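Local coordinates for uncharacterized protein (Leishmania major, PDB 2B4W) that is of unknown function but probably adopts a five-bladed beta-propeller fold like that of the beta-fructosidase superfamily, at residues A[127-132]-A[173-178]; A[224-229]-A[262-267]. One frame throughout, in Å; residues are numbered along the deposited sequence.

Contact 1: residues A[127-132]-A[173-178]; sequences RGPGCM and EVIAKA
With CG1 beside the backbone N (chi1 -72°), which leaves CG2 anti to it, and its longer branch extended at chi2 (-177°), Ile175 sends two methyls in different directions into the turn of 127-132. The CG2 methyl meets CD of the Pro129 ring, 3.3 Å from Ile175 CG2, closer than carbons usually pack. The same methyl also faces the selenium of Met132, a selenomethionine here, 3.7 Å from Ile175 CG2 to Met132 SE. Extended at its first two torsions (chi1 -177°), the Met132 chain bends at the third to present its selenium. The other branch ends at the backbone, Ile175 CD1 resting 3.7 Å from Gly128 CA. In the probable propeller, 127-132 leaves the outermost strand 121-127 of one four-stranded sheet and leads into strand 136-139 of the next, while helix 172-176 lies in the connection between strands 159-164 and 180-181 of that second sheet. The side-chain packing is apolar, and no hydrogen bond crosses the contact; Leu170 and Ile135 also touch Ile175. At its more open margin, Ala176 CB sits 4.2 Å from Pro129 CG. Within the loop, Arg127 NH1 donates a nearly straight hydrogen bond to Gly128 O, at 3.1 Å.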
loop_
_atom_site.group_PDB
_atom_site.type_symbol
_atom_site.label_atom_id
_atom_site.label_comp_id
_atom_site.label_asym_id
_atom_site.label_seq_id
_atom_site.Cartn_x
_atom_site.Cartn_y
_atom_site.Cartn_z
ATOM N N ARG A 127 15.494 7.227 5.271
ATOM C CA ARG A 127 14.608 6.458 6.117
ATOM C C ARG A 127 13.819 7.335 7.079
ATOM O O ARG A 127 14.121 8.499 7.298
ATOM C CB ARG A 127 15.405 5.431 6.941
ATOM C CG ARG A 127 16.431 6.132 7.843
ATOM C CD ARG A 127 16.253 5.605 9.254
ATOM N NE ARG A 127 17.344 5.917 10.152
ATOM C CZ ARG A 127 17.359 6.740 11.185
ATOM N NH1 ARG A 127 16.308 7.451 11.578
ATOM N NH2 ARG A 127 18.498 6.864 11.869
ATOM N N GLY A 128 12.783 6.737 7.668
ATOM C CA GLY A 128 11.962 7.441 8.637
ATOM C C GLY A 128 12.523 7.317 10.046
ATOM O O GLY A 128 13.599 6.762 10.246
ATOM N N PRO A 129 11.778 7.858 11.001
ATOM C CA PRO A 129 12.130 7.792 12.414
ATOM C C PRO A 129 12.034 6.395 13.005
ATOM O O PRO A 129 11.297 5.527 12.566
ATOM C CB PRO A 129 11.077 8.670 13.095
ATOM C CG PRO A 129 9.950 8.757 12.128
ATOM C CD PRO A 129 10.544 8.618 10.752
ATOM N N GLY A 130 12.813 6.156 14.061
ATOM C CA GLY A 130 12.781 4.850 14.701
ATOM C C GLY A 130 11.387 4.501 15.165
ATOM O O GLY A 130 10.618 5.391 15.523
ATOM N N CYS A 131 11.088 3.209 15.129
ATOM C CA CYS A 131 9.786 2.680 15.480
ATOM C C CYS A 131 8.624 3.423 14.818
ATOM O O CYS A 131 7.623 3.784 15.439
ATOM C CB CYS A 131 9.631 2.681 17.009
ATOM S SG CYS A 131 10.764 1.539 17.832
HETATM N N MSE A 132 8.725 3.621 13.504
HETATM C CA MSE A 132 7.633 4.146 12.702
HETATM C C MSE A 132 7.573 3.372 11.380
HETATM O O MSE A 132 8.590 3.079 10.744
HETATM C CB MSE A 132 7.762 5.645 12.413
HETATM C CG MSE A 132 6.591 6.192 11.639
HETATM SE SE MSE A 132 6.501 7.979 11.059
HETATM C CE MSE A 132 6.238 8.674 12.839
ATOM N N GLU A 173 13.512 13.216 10.656
ATOM C CA GLU A 173 12.989 14.334 11.431
ATOM C C GLU A 173 11.763 14.983 10.816
ATOM O O GLU A 173 10.727 15.088 11.476
ATOM C CB GLU A 173 14.105 15.374 11.591
ATOM C CG GLU A 173 15.369 14.779 12.189
ATOM C CD GLU A 173 16.310 14.159 11.182
ATOM O OE1 GLU A 173 16.026 14.148 9.965
ATOM O OE2 GLU A 173 17.376 13.666 11.622
ATOM N N VAL A 174 11.855 15.441 9.572
ATOM C CA VAL A 174 10.686 16.103 8.977
ATOM C C VAL A 174 9.487 15.167 8.941
ATOM O O VAL A 174 8.324 15.543 9.104
ATOM C CB VAL A 174 10.997 16.641 7.568
ATOM C CG1 VAL A 174 12.198 17.582 7.610
ATOM C CG2 VAL A 174 11.258 15.526 6.573
ATOM N N ILE A 175 9.759 13.886 8.739
ATOM C CA ILE A 175 8.711 12.876 8.743
ATOM C C ILE A 175 7.981 12.931 10.073
ATOM O O ILE A 175 6.783 13.172 10.156
ATOM C CB ILE A 175 9.341 11.491 8.467
ATOM C CG1 ILE A 175 9.788 11.339 7.006
ATOM C CG2 ILE A 175 8.398 10.399 8.918
ATOM C CD1 ILE A 175 10.359 10.019 6.596
ATOM N N ALA A 176 8.739 12.728 11.139
ATOM C CA ALA A 176 8.265 12.766 12.509
ATOM C C ALA A 176 7.460 14.007 12.858
ATOM O O ALA A 176 6.480 13.948 13.601
ATOM C CB ALA A 176 9.484 12.683 13.431
ATOM N N LYS A 177 7.869 15.163 12.344
ATOM C CA LYS A 177 7.188 16.395 12.728
ATOM C C LYS A 177 5.983 16.690 11.849
ATOM O O LYS A 177 5.333 17.735 11.994
ATOM N N ALA A 178 5.682 15.777 10.923
ATOM C CA ALA A 178 4.523 16.032 10.060
ATOM C C ALA A 178 3.271 16.212 10.917
ATOM O O ALA A 178 3.029 15.370 11.789
ATOM C CB ALA A 178 4.350 14.929 9.037
#

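Contact 2: residues A[224-229]-A[262-267]; sequences YVNYAF and DCVFAS
A single parallel beta bridge marks this seam between two sheets of the probable propeller, where strand 223-231 of one sheet meets the beginning of strand 264-271 of another. Tyr224 pairs with Cys263: Tyr224 N donates to Asp262 O at 3.1 Å, and Val264 N donates to Tyr224 O at 2.8 Å, approaching from above the carbonyl plane. Water 1 lies within hydrogen-bonding reach of this carbonyl and of Asp262 OD1 and probably links them, while the other carboxylate oxygen of Asp262 forms a salt bridge with Lys5. Cys263 holds SG anti to its backbone N (chi1 176°), which brings the sulfur to the Tyr224 ring at an oblique angle, 4.2 Å from SG to the ring centroid and 35° off the normal. The ring itself lies nearly parallel to that of His208, and its hydroxyl is hydrogen-bonded to Trp189 NE1. Tyr224 CD2 comes up at the edge of the Phe265 ring. Beyond the bridge the strands diverge at 30°, and water 2 lies between them, near Val264 O and, through weak bonds, Val225 O and Ala266 N. Asn226 ND2 donates to this water at 2.9 Å and to Ser281 OG, and lies 3.4 Å from Val264 CG2.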
loop_
_atom_site.group_PDB
_atom_site.type_symbol
_atom_site.label_atom_id
_atom_site.label_comp_id
_atom_site.label_asym_id
_atom_site.label_seq_id
_atom_site.Cartn_x
_atom_site.Cartn_y
_atom_site.Cartn_z
ATOM N N TYR A 224 -8.896 -5.294 10.237
ATOM C CA TYR A 224 -8.263 -4.429 9.240
ATOM C C TYR A 224 -9.156 -4.417 7.999
ATOM O O TYR A 224 -9.418 -5.455 7.376
ATOM C CB TYR A 224 -6.846 -4.865 8.887
ATOM C CG TYR A 224 -5.733 -4.534 9.849
ATOM C CD1 TYR A 224 -5.784 -4.925 11.188
ATOM C CD2 TYR A 224 -4.607 -3.834 9.435
ATOM C CE1 TYR A 224 -4.758 -4.621 12.068
ATOM C CE2 TYR A 224 -3.574 -3.524 10.306
ATOM C CZ TYR A 224 -3.656 -3.920 11.629
ATOM O OH TYR A 224 -2.637 -3.619 12.507
ATOM N N VAL A 225 -9.647 -3.232 7.625
ATOM C CA VAL A 225 -10.400 -3.141 6.381
ATOM C C VAL A 225 -9.705 -2.226 5.380
ATOM O O VAL A 225 -8.857 -1.408 5.681
ATOM C CB VAL A 225 -11.842 -2.640 6.562
ATOM C CG1 VAL A 225 -12.466 -3.257 7.802
ATOM C CG2 VAL A 225 -11.861 -1.124 6.625
ATOM N N ASN A 226 -10.083 -2.393 4.112
ATOM C CA ASN A 226 -9.487 -1.559 3.078
ATOM C C ASN A 226 -10.229 -0.226 3.115
ATOM O O ASN A 226 -11.464 -0.243 3.158
ATOM C CB ASN A 226 -9.610 -2.183 1.709
ATOM C CG ASN A 226 -8.971 -3.520 1.482
ATOM O OD1 ASN A 226 -9.584 -4.395 0.863
ATOM N ND2 ASN A 226 -7.745 -3.739 1.912
ATOM N N TYR A 227 -9.494 0.866 3.106
ATOM C CA TYR A 227 -10.038 2.196 3.339
ATOM C C TYR A 227 -9.616 3.225 2.310
ATOM O O TYR A 227 -8.488 3.242 1.825
ATOM C CB TYR A 227 -9.579 2.631 4.738
ATOM C CG TYR A 227 -10.406 3.672 5.433
ATOM C CD1 TYR A 227 -11.653 3.375 5.964
ATOM C CD2 TYR A 227 -9.928 4.966 5.571
ATOM C CE1 TYR A 227 -12.383 4.357 6.601
ATOM C CE2 TYR A 227 -10.649 5.949 6.202
ATOM C CZ TYR A 227 -11.888 5.626 6.716
ATOM O OH TYR A 227 -12.612 6.606 7.350
ATOM N N ALA A 228 -10.527 4.130 1.929
ATOM C CA ALA A 228 -10.165 5.208 1.008
ATOM C C ALA A 228 -10.631 6.538 1.576
ATOM O O ALA A 228 -11.629 6.574 2.297
ATOM C CB ALA A 228 -10.773 5.025 -0.376
ATOM N N PHE A 229 -9.934 7.611 1.257
ATOM C CA PHE A 229 -10.348 8.969 1.510
ATOM C C PHE A 229 -9.641 9.906 0.531
ATOM O O PHE A 229 -8.687 9.525 -0.151
ATOM C CB PHE A 229 -10.049 9.406 2.951
ATOM C CG PHE A 229 -8.579 9.279 3.310
ATOM C CD1 PHE A 229 -8.105 8.073 3.809
ATOM C CD2 PHE A 229 -7.695 10.322 3.142
ATOM C CE1 PHE A 229 -6.765 7.947 4.119
ATOM C CE2 PHE A 229 -6.352 10.201 3.431
ATOM C CZ PHE A 229 -5.908 8.996 3.940
ATOM N N ASP A 262 -10.296 -11.263 10.269
ATOM C CA ASP A 262 -11.005 -10.136 9.696
ATOM C C ASP A 262 -10.065 -8.993 9.317
ATOM O O ASP A 262 -10.450 -7.834 9.491
ATOM C CB ASP A 262 -12.071 -9.632 10.680
ATOM C CG ASP A 262 -13.178 -8.900 9.936
ATOM O OD1 ASP A 262 -13.127 -8.836 8.683
ATOM O OD2 ASP A 262 -14.083 -8.379 10.620
ATOM N N CYS A 263 -8.889 -9.347 8.825
ATOM C CA CYS A 263 -7.827 -8.449 8.421
ATOM C C CYS A 263 -7.514 -8.405 6.927
ATOM O O CYS A 263 -7.193 -9.444 6.366
ATOM C CB CYS A 263 -6.522 -8.858 9.132
ATOM S SG CYS A 263 -5.051 -7.907 8.647
ATOM N N VAL A 264 -7.564 -7.239 6.273
ATOM C CA VAL A 264 -6.989 -7.049 4.949
ATOM C C VAL A 264 -6.161 -5.756 4.934
ATOM O O VAL A 264 -6.567 -4.753 5.495
ATOM C CB VAL A 264 -7.983 -6.943 3.784
ATOM C CG1 VAL A 264 -8.541 -8.310 3.412
ATOM C CG2 VAL A 264 -9.064 -5.942 4.151
ATOM N N PHE A 265 -5.007 -5.803 4.289
ATOM C CA PHE A 265 -4.084 -4.664 4.364
ATOM C C PHE A 265 -3.756 -4.206 2.954
ATOM O O PHE A 265 -3.051 -4.950 2.261
ATOM C CB PHE A 265 -2.873 -5.188 5.126
ATOM C CG PHE A 265 -1.709 -4.243 5.306
ATOM C CD1 PHE A 265 -0.750 -4.125 4.308
ATOM C CD2 PHE A 265 -1.579 -3.496 6.464
ATOM C CE1 PHE A 265 0.316 -3.268 4.474
ATOM C CE2 PHE A 265 -0.504 -2.631 6.630
ATOM C CZ PHE A 265 0.450 -2.512 5.636
ATOM N N ALA A 266 -4.293 -3.058 2.601
ATOM C CA ALA A 266 -4.310 -2.504 1.260
ATOM C C ALA A 266 -2.947 -2.444 0.597
ATOM O O ALA A 266 -1.934 -2.069 1.196
ATOM C CB ALA A 266 -4.915 -1.090 1.283
ATOM N N SER A 267 -2.911 -2.825 -0.671
ATOM C CA SER A 267 -1.690 -2.705 -1.471
ATOM C C SER A 267 -1.766 -1.475 -2.378
ATOM O O SER A 267 -0.917 -0.595 -2.334
ATOM C CB SER A 267 -1.458 -3.968 -2.291
ATOM O OG SER A 267 -1.368 -5.100 -1.444
HETATM O O HOH W 1 -11.394 -7.040 6.963
HETATM O O HOH W 2 -6.757 -2.554 4.329
#

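How the contacts relate
Two meetings between parts of successive sheets appear here, in series along the chain: contact 1 closes before contact 2 opens. Their centres are 23 Å apart and their nearest atoms about 11 Å apart, so they do not touch. Contact 1 lies toward the periphery, 18 Å from the centre of the chain, where the link between sheets 84-127 and 136-181 packs on a short helix. Contact 2 lies deeper, at 9 Å, where the sheet containing strand 223-231 meets the large mixed sheet that includes strand 264-271. The first is apolar packing of a linker on a helix, the second backbone pairing extended by water, and together they show neighbouring sheets of the probable propeller meeting at different depths.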